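Local coordinates for uncharacterized protein CPE2226 (Clostridium perfringens, PDB 3O6U) that is of unknown function but belongs to the FMN-binding domain family and so may bind the flavin cofactor FMN, at residues S62-L73 against I88-F98. Numbering follows the deposited sequence.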
ATOM      1  N   SER A  62      -0.335 -17.212   9.998  1.00 69.65           N
ATOM      2  CA  SER A  62      -0.355 -17.429   8.556  1.00 64.61           C
ATOM      3  C   SER A  62       1.008 -17.685   7.966  1.00 66.40           C
ATOM      4  O   SER A  62       1.117 -18.183   6.853  1.00 66.55           O
ATOM      5  CB  SER A  62      -0.914 -16.175   7.878  1.00 56.86           C
ATOM      6  OG  SER A  62       0.097 -15.172   7.794  1.00 50.24           O
ATOM      7  N   GLY A  63       2.041 -17.298   8.708  1.00 68.06           N
ATOM      8  CA  GLY A  63       3.408 -17.438   8.234  1.00 61.46           C
ATOM      9  C   GLY A  63       4.034 -16.146   7.698  1.00 69.12           C
ATOM     10  O   GLY A  63       5.168 -16.188   7.205  1.00 80.25           O
ATOM     11  N   ILE A  64       3.331 -15.006   7.788  1.00 57.44           N
ATOM     12  CA  ILE A  64       3.872 -13.740   7.268  1.00 55.37           C
ATOM     13  C   ILE A  64       3.156 -12.453   7.712  1.00 51.22           C
ATOM     14  O   ILE A  64       1.932 -12.350   7.648  1.00 58.88           O
ATOM     15  CB  ILE A  64       3.952 -13.771   5.673  1.00 47.82           C
ATOM     16  CG1 ILE A  64       4.901 -12.679   5.173  1.00 61.71           C
ATOM     17  CG2 ILE A  64       2.585 -13.584   5.035  1.00 28.97           C
ATOM     18  CD1 ILE A  64       4.892 -12.504   3.657  1.00 71.30           C
ATOM     19  N   GLY A  65       3.967 -11.489   8.154  1.00 47.19           N
ATOM     20  CA  GLY A  65       3.491 -10.191   8.615  1.00 31.55           C
ATOM     21  C   GLY A  65       3.923  -8.987   7.775  1.00 36.18           C
ATOM     22  O   GLY A  65       4.738  -9.105   6.848  1.00 35.56           O
ATOM     23  N   PRO A  66       3.428  -7.788   8.177  1.00 35.45           N
ATOM     24  CA  PRO A  66       3.713  -6.512   7.488  1.00 30.61           C
ATOM     25  C   PRO A  66       5.168  -6.228   7.169  1.00 30.12           C
ATOM     26  O   PRO A  66       5.497  -5.757   6.078  1.00 35.28           O
ATOM     27  CB  PRO A  66       3.136  -5.458   8.451  1.00 27.52           C
ATOM     28  CG  PRO A  66       2.267  -6.235   9.409  1.00 37.51           C
ATOM     29  CD  PRO A  66       2.892  -7.578   9.524  1.00 35.18           C
ATOM     30  N   ALA A  67       6.001  -6.516   8.147  1.00 25.20           N
ATOM     31  CA  ALA A  67       7.441  -6.352   8.051  1.00 32.86           C
ATOM     32  C   ALA A  67       7.939  -7.050   6.793  1.00 31.35           C
ATOM     33  O   ALA A  67       8.850  -6.562   6.134  1.00 29.48           O
ATOM     34  CB  ALA A  67       8.100  -6.910   9.294  1.00 33.22           C
ATOM     35  N   GLU A  68       7.329  -8.189   6.476  1.00 28.30           N
ATOM     36  CA  GLU A  68       7.636  -8.905   5.250  1.00 30.75           C
ATOM     37  C   GLU A  68       6.712  -8.519   4.068  1.00 32.33           C
ATOM     38  O   GLU A  68       7.213  -8.167   2.996  1.00 37.74           O
ATOM     39  CB  GLU A  68       7.511 -10.420   5.458  1.00 46.47           C
ATOM     40  CG  GLU A  68       7.988 -10.864   6.826  1.00 71.48           C
ATOM     41  CD  GLU A  68       8.228 -12.358   6.934  1.00 93.53           C
ATOM     42  OE1 GLU A  68       7.241 -13.126   7.002  1.00 92.43           O
ATOM     43  OE2 GLU A  68       9.414 -12.764   6.947  1.00107.73           O
ATOM     44  N   TYR A  69       5.385  -8.558   4.244  1.00 29.69           N
ATOM     45  CA  TYR A  69       4.538  -8.308   3.083  1.00 35.34           C
ATOM     46  C   TYR A  69       4.524  -6.913   2.513  1.00 30.79           C
ATOM     47  O   TYR A  69       4.411  -6.775   1.289  1.00 30.12           O
ATOM     48  CB  TYR A  69       3.076  -8.845   3.263  1.00 21.12           C
ATOM     49  CG  TYR A  69       2.184  -8.202   4.308  1.00 25.28           C
ATOM     50  CD1 TYR A  69       1.765  -6.876   4.202  1.00 28.27           C
ATOM     51  CD2 TYR A  69       1.712  -8.948   5.386  1.00 29.06           C
ATOM     52  CE1 TYR A  69       0.911  -6.319   5.159  1.00 19.81           C
ATOM     53  CE2 TYR A  69       0.877  -8.402   6.324  1.00 25.75           C
ATOM     54  CZ  TYR A  69       0.480  -7.099   6.212  1.00 27.59           C
ATOM     55  OH  TYR A  69      -0.316  -6.582   7.202  1.00 30.00           O
ATOM     56  N   GLU A  70       4.716  -5.886   3.345  1.00 24.75           N
ATOM     57  CA  GLU A  70       4.645  -4.526   2.815  1.00 22.55           C
ATOM     58  C   GLU A  70       5.775  -4.217   1.881  1.00 30.58           C
ATOM     59  O   GLU A  70       5.561  -3.625   0.831  1.00 34.38           O
ATOM     60  CB  GLU A  70       4.538  -3.476   3.939  1.00 15.06           C
ATOM     61  CG  GLU A  70       3.243  -3.591   4.739  1.00 18.94           C
ATOM     62  CD  GLU A  70       3.133  -2.540   5.813  1.00 23.62           C
ATOM     63  OE1 GLU A  70       4.186  -1.952   6.162  1.00 31.78           O
ATOM     64  OE2 GLU A  70       2.012  -2.309   6.311  1.00 26.57           O
ATOM     65  N   PRO A  71       7.006  -4.613   2.241  1.00 34.74           N
ATOM     66  CA  PRO A  71       8.080  -4.305   1.296  1.00 33.84           C
ATOM     67  C   PRO A  71       7.930  -5.178   0.046  1.00 30.37           C
ATOM     68  O   PRO A  71       8.330  -4.770  -1.040  1.00 36.55           O
ATOM     69  CB  PRO A  71       9.352  -4.599   2.082  1.00 31.26           C
ATOM     70  CG  PRO A  71       8.917  -4.601   3.535  1.00 35.90           C
ATOM     71  CD  PRO A  71       7.527  -5.147   3.507  1.00 33.33           C
ATOM     72  N   GLN A  72       7.354  -6.372   0.177  1.00 32.46           N
ATOM     73  CA  GLN A  72       7.142  -7.206  -1.007  1.00 32.45           C
ATOM     74  C   GLN A  72       6.150  -6.565  -1.970  1.00 40.34           C
ATOM     75  O   GLN A  72       6.412  -6.495  -3.179  1.00 43.30           O
ATOM     76  CB  GLN A  72       6.667  -8.610  -0.623  1.00 31.67           C
ATOM     77  CG  GLN A  72       7.816  -9.428  -0.054  1.00 49.46           C
ATOM     78  CD  GLN A  72       7.424 -10.818   0.389  1.00 55.22           C
ATOM     79  OE1 GLN A  72       6.540 -11.448  -0.195  1.00 52.24           O
ATOM     80  NE2 GLN A  72       8.105 -11.322   1.419  1.00 61.25           N
ATOM     81  N   LEU A  73       5.033  -6.072  -1.433  1.00 27.68           N
ATOM     82  CA  LEU A  73       4.003  -5.444  -2.249  1.00 25.31           C
ATOM     83  C   LEU A  73       4.578  -4.244  -2.992  1.00 28.79           C
ATOM     84  O   LEU A  73       4.285  -4.022  -4.180  1.00 22.92           O
ATOM     85  CB  LEU A  73       2.823  -5.039  -1.358  1.00 26.55           C
ATOM     86  CG  LEU A  73       2.120  -6.248  -0.730  1.00 23.15           C
ATOM     87  CD1 LEU A  73       1.238  -5.817   0.407  1.00 28.65           C
ATOM     88  CD2 LEU A  73       1.309  -6.968  -1.787  1.00 24.77           C
ATOM     89  N   ILE A  88      -0.268 -12.106  -1.910  1.00 34.59           N
ATOM     90  CA  ILE A  88       0.759 -12.835  -1.181  1.00 40.79           C
ATOM     91  C   ILE A  88       0.107 -13.802  -0.183  1.00 50.92           C
ATOM     92  O   ILE A  88      -0.648 -13.415   0.713  1.00 44.29           O
ATOM     93  CB  ILE A  88       1.741 -11.873  -0.448  1.00 32.80           C
ATOM     94  CG1 ILE A  88       2.612 -11.141  -1.473  1.00 36.37           C
ATOM     95  CG2 ILE A  88       2.631 -12.649   0.514  1.00 29.10           C
ATOM     96  CD1 ILE A  88       3.164  -9.815  -0.957  1.00 31.26           C
ATOM     97  N   THR A  89       0.400 -15.078  -0.386  1.00 58.10           N
ATOM     98  CA  THR A  89      -0.096 -16.167   0.440  1.00 57.98           C
ATOM     99  C   THR A  89       0.112 -15.848   1.915  1.00 49.45           C
ATOM    100  O   THR A  89       1.246 -15.646   2.347  1.00 33.46           O
ATOM    101  CB  THR A  89       0.683 -17.470   0.138  1.00 60.03           C
ATOM    102  OG1 THR A  89       0.978 -17.534  -1.265  1.00 62.98           O
ATOM    103  CG2 THR A  89      -0.123 -18.695   0.563  1.00 52.10           C
ATOM    104  N   GLY A  90      -0.987 -15.810   2.667  1.00 46.62           N
ATOM    105  CA  GLY A  90      -0.924 -15.557   4.096  1.00 45.72           C
ATOM    106  C   GLY A  90      -1.121 -14.104   4.473  1.00 43.95           C
ATOM    107  O   GLY A  90      -1.062 -13.733   5.651  1.00 37.00           O
ATOM    108  N   ALA A  91      -1.359 -13.283   3.457  1.00 39.12           N
ATOM    109  CA  ALA A  91      -1.562 -11.844   3.625  1.00 36.84           C
ATOM    110  C   ALA A  91      -2.428 -11.418   2.456  1.00 35.65           C
ATOM    111  O   ALA A  91      -2.105 -10.469   1.737  1.00 34.43           O
ATOM    112  CB  ALA A  91      -0.197 -11.101   3.582  1.00 28.91           C
ATOM    113  N   THR A  92      -3.529 -12.137   2.276  1.00 35.77           N
ATOM    114  CA  THR A  92      -4.445 -11.893   1.167  1.00 34.91           C
ATOM    115  C   THR A  92      -5.213 -10.599   1.329  1.00 38.06           C
ATOM    116  O   THR A  92      -5.532  -9.918   0.358  1.00 46.12           O
ATOM    117  CB  THR A  92      -5.453 -13.074   1.016  1.00 41.23           C
ATOM    118  OG1 THR A  92      -4.752 -14.243   0.576  1.00 52.17           O
ATOM    119  CG2 THR A  92      -6.541 -12.741   0.002  1.00 33.92           C
ATOM    120  N   SER A  93      -5.500 -10.270   2.576  1.00 34.12           N
ATOM    121  CA  SER A  93      -6.245  -9.072   2.932  1.00 31.76           C
ATOM    122  C   SER A  93      -5.469  -7.819   2.520  1.00 29.04           C
ATOM    123  O   SER A  93      -5.987  -6.957   1.808  1.00 34.11           O
ATOM    124  CB  SER A  93      -6.490  -9.078   4.444  1.00 26.92           C
ATOM    125  OG  SER A  93      -7.660  -8.363   4.769  1.00 38.11           O
ATOM    126  N   SER A  94      -4.223  -7.729   2.965  1.00 26.59           N
ATOM    127  CA  SER A  94      -3.383  -6.592   2.632  1.00 25.68           C
ATOM    128  C   SER A  94      -3.075  -6.535   1.129  1.00 26.82           C
ATOM    129  O   SER A  94      -3.018  -5.455   0.534  1.00 27.19           O
ATOM    130  CB  SER A  94      -2.108  -6.660   3.462  1.00 28.77           C
ATOM    131  OG  SER A  94      -2.446  -6.615   4.841  1.00 27.38           O
ATOM    132  N   SER A  95      -2.909  -7.690   0.500  1.00 25.92           N
ATOM    133  CA  SER A  95      -2.648  -7.699  -0.928  1.00 30.11           C
ATOM    134  C   SER A  95      -3.819  -7.048  -1.660  1.00 35.84           C
ATOM    135  O   SER A  95      -3.623  -6.197  -2.534  1.00 38.42           O
ATOM    136  CB  SER A  95      -2.431  -9.135  -1.405  1.00 26.07           C
ATOM    137  OG  SER A  95      -1.348  -9.715  -0.694  1.00 35.28           O
ATOM    138  N   ASN A  96      -5.034  -7.432  -1.279  1.00 34.85           N
ATOM    139  CA  ASN A  96      -6.239  -6.877  -1.895  1.00 32.48           C
ATOM    140  C   ASN A  96      -6.393  -5.397  -1.537  1.00 28.65           C
ATOM    141  O   ASN A  96      -6.677  -4.578  -2.407  1.00 27.89           O
ATOM    142  CB  ASN A  96      -7.461  -7.674  -1.454  1.00 35.86           C
ATOM    143  CG  ASN A  96      -7.552  -9.040  -2.137  1.00 38.71           C
ATOM    144  OD1 ASN A  96      -8.278  -9.921  -1.674  1.00 49.92           O
ATOM    145  ND2 ASN A  96      -6.834  -9.212  -3.245  1.00 30.04           N
ATOM    146  N   GLN A  97      -6.237  -5.047  -0.263  1.00 24.93           N
ATOM    147  CA  GLN A  97      -6.283  -3.638   0.104  1.00 26.46           C
ATOM    148  C   GLN A  97      -5.227  -2.866  -0.723  1.00 29.60           C
ATOM    149  O   GLN A  97      -5.552  -1.851  -1.347  1.00 27.47           O
ATOM    150  CB  GLN A  97      -6.015  -3.479   1.600  1.00 32.54           C
ATOM    151  CG  GLN A  97      -5.821  -2.034   2.053  1.00 32.05           C
ATOM    152  CD  GLN A  97      -5.984  -1.877   3.551  1.00 31.57           C
ATOM    153  OE1 GLN A  97      -7.073  -1.587   4.033  1.00 44.72           O
ATOM    154  NE2 GLN A  97      -4.912  -2.097   4.293  1.00 15.84           N
ATOM    155  N   PHE A  98      -3.980  -3.358  -0.741  1.00 28.69           N
ATOM    156  CA  PHE A  98      -2.889  -2.741  -1.518  1.00 23.39           C
ATOM    157  C   PHE A  98      -3.273  -2.570  -2.982  1.00 26.20           C
ATOM    158  O   PHE A  98      -3.033  -1.503  -3.563  1.00 28.93           O
ATOM    159  CB  PHE A  98      -1.608  -3.593  -1.452  1.00 24.10           C
ATOM    160  CG  PHE A  98      -0.424  -3.026  -2.250  1.00 23.55           C
ATOM    161  CD1 PHE A  98       0.422  -2.062  -1.702  1.00 21.00           C
ATOM    162  CD2 PHE A  98      -0.155  -3.475  -3.548  1.00 23.56           C
ATOM    163  CE1 PHE A  98       1.517  -1.566  -2.424  1.00 20.19           C
ATOM    164  CE2 PHE A  98       0.928  -2.982  -4.268  1.00 31.12           C
ATOM    165  CZ  PHE A  98       1.765  -2.022  -3.706  1.00 21.07           C
TER
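Leu73 of helix 66-80 packs on Ile88 of the type II turn Ile88–Ala91, which leads into helix 92-111 of the FMN-binding domain fold; segments 66-73 and 92-98 run in the same general direction, their axes crossing at -31°. The CG1 branch of Ile88, anti to the carbonyl carbon (chi1 -70°), carries CD1 to 3.5 Å from Leu73 CD2 and also against Gln72 CB. Its other branch, CG2, meets Ile64 CD1, the two isoleucines crossing at about a right angle. Leu73 CB sits over the centre of one face of the Phe98 ring in a CH-pi contact, 3.7 Å from the centroid. The Tyr69 ring, with Pro66 CA over one face, takes the Ala91 methyl obliquely, CB lying 3.4 Å from CD2. Glu39 of strand 32-41 hydrogen-bonds Tyr69 OH through OE1 and Ser94 OG through OE2, tying both helices to the sheet. From the first turn of its helix, Ser95 OG accepts a nearly straight bond from Ile88 N (175°) and donates to Ala91 O. Ser62 OG, which also neighbours Met58 O, accepts from Ile64 N in an ST turn and donates a 2.8 Å hydrogen bond to a lone pair of Gly90 O, in the carbonyl plane.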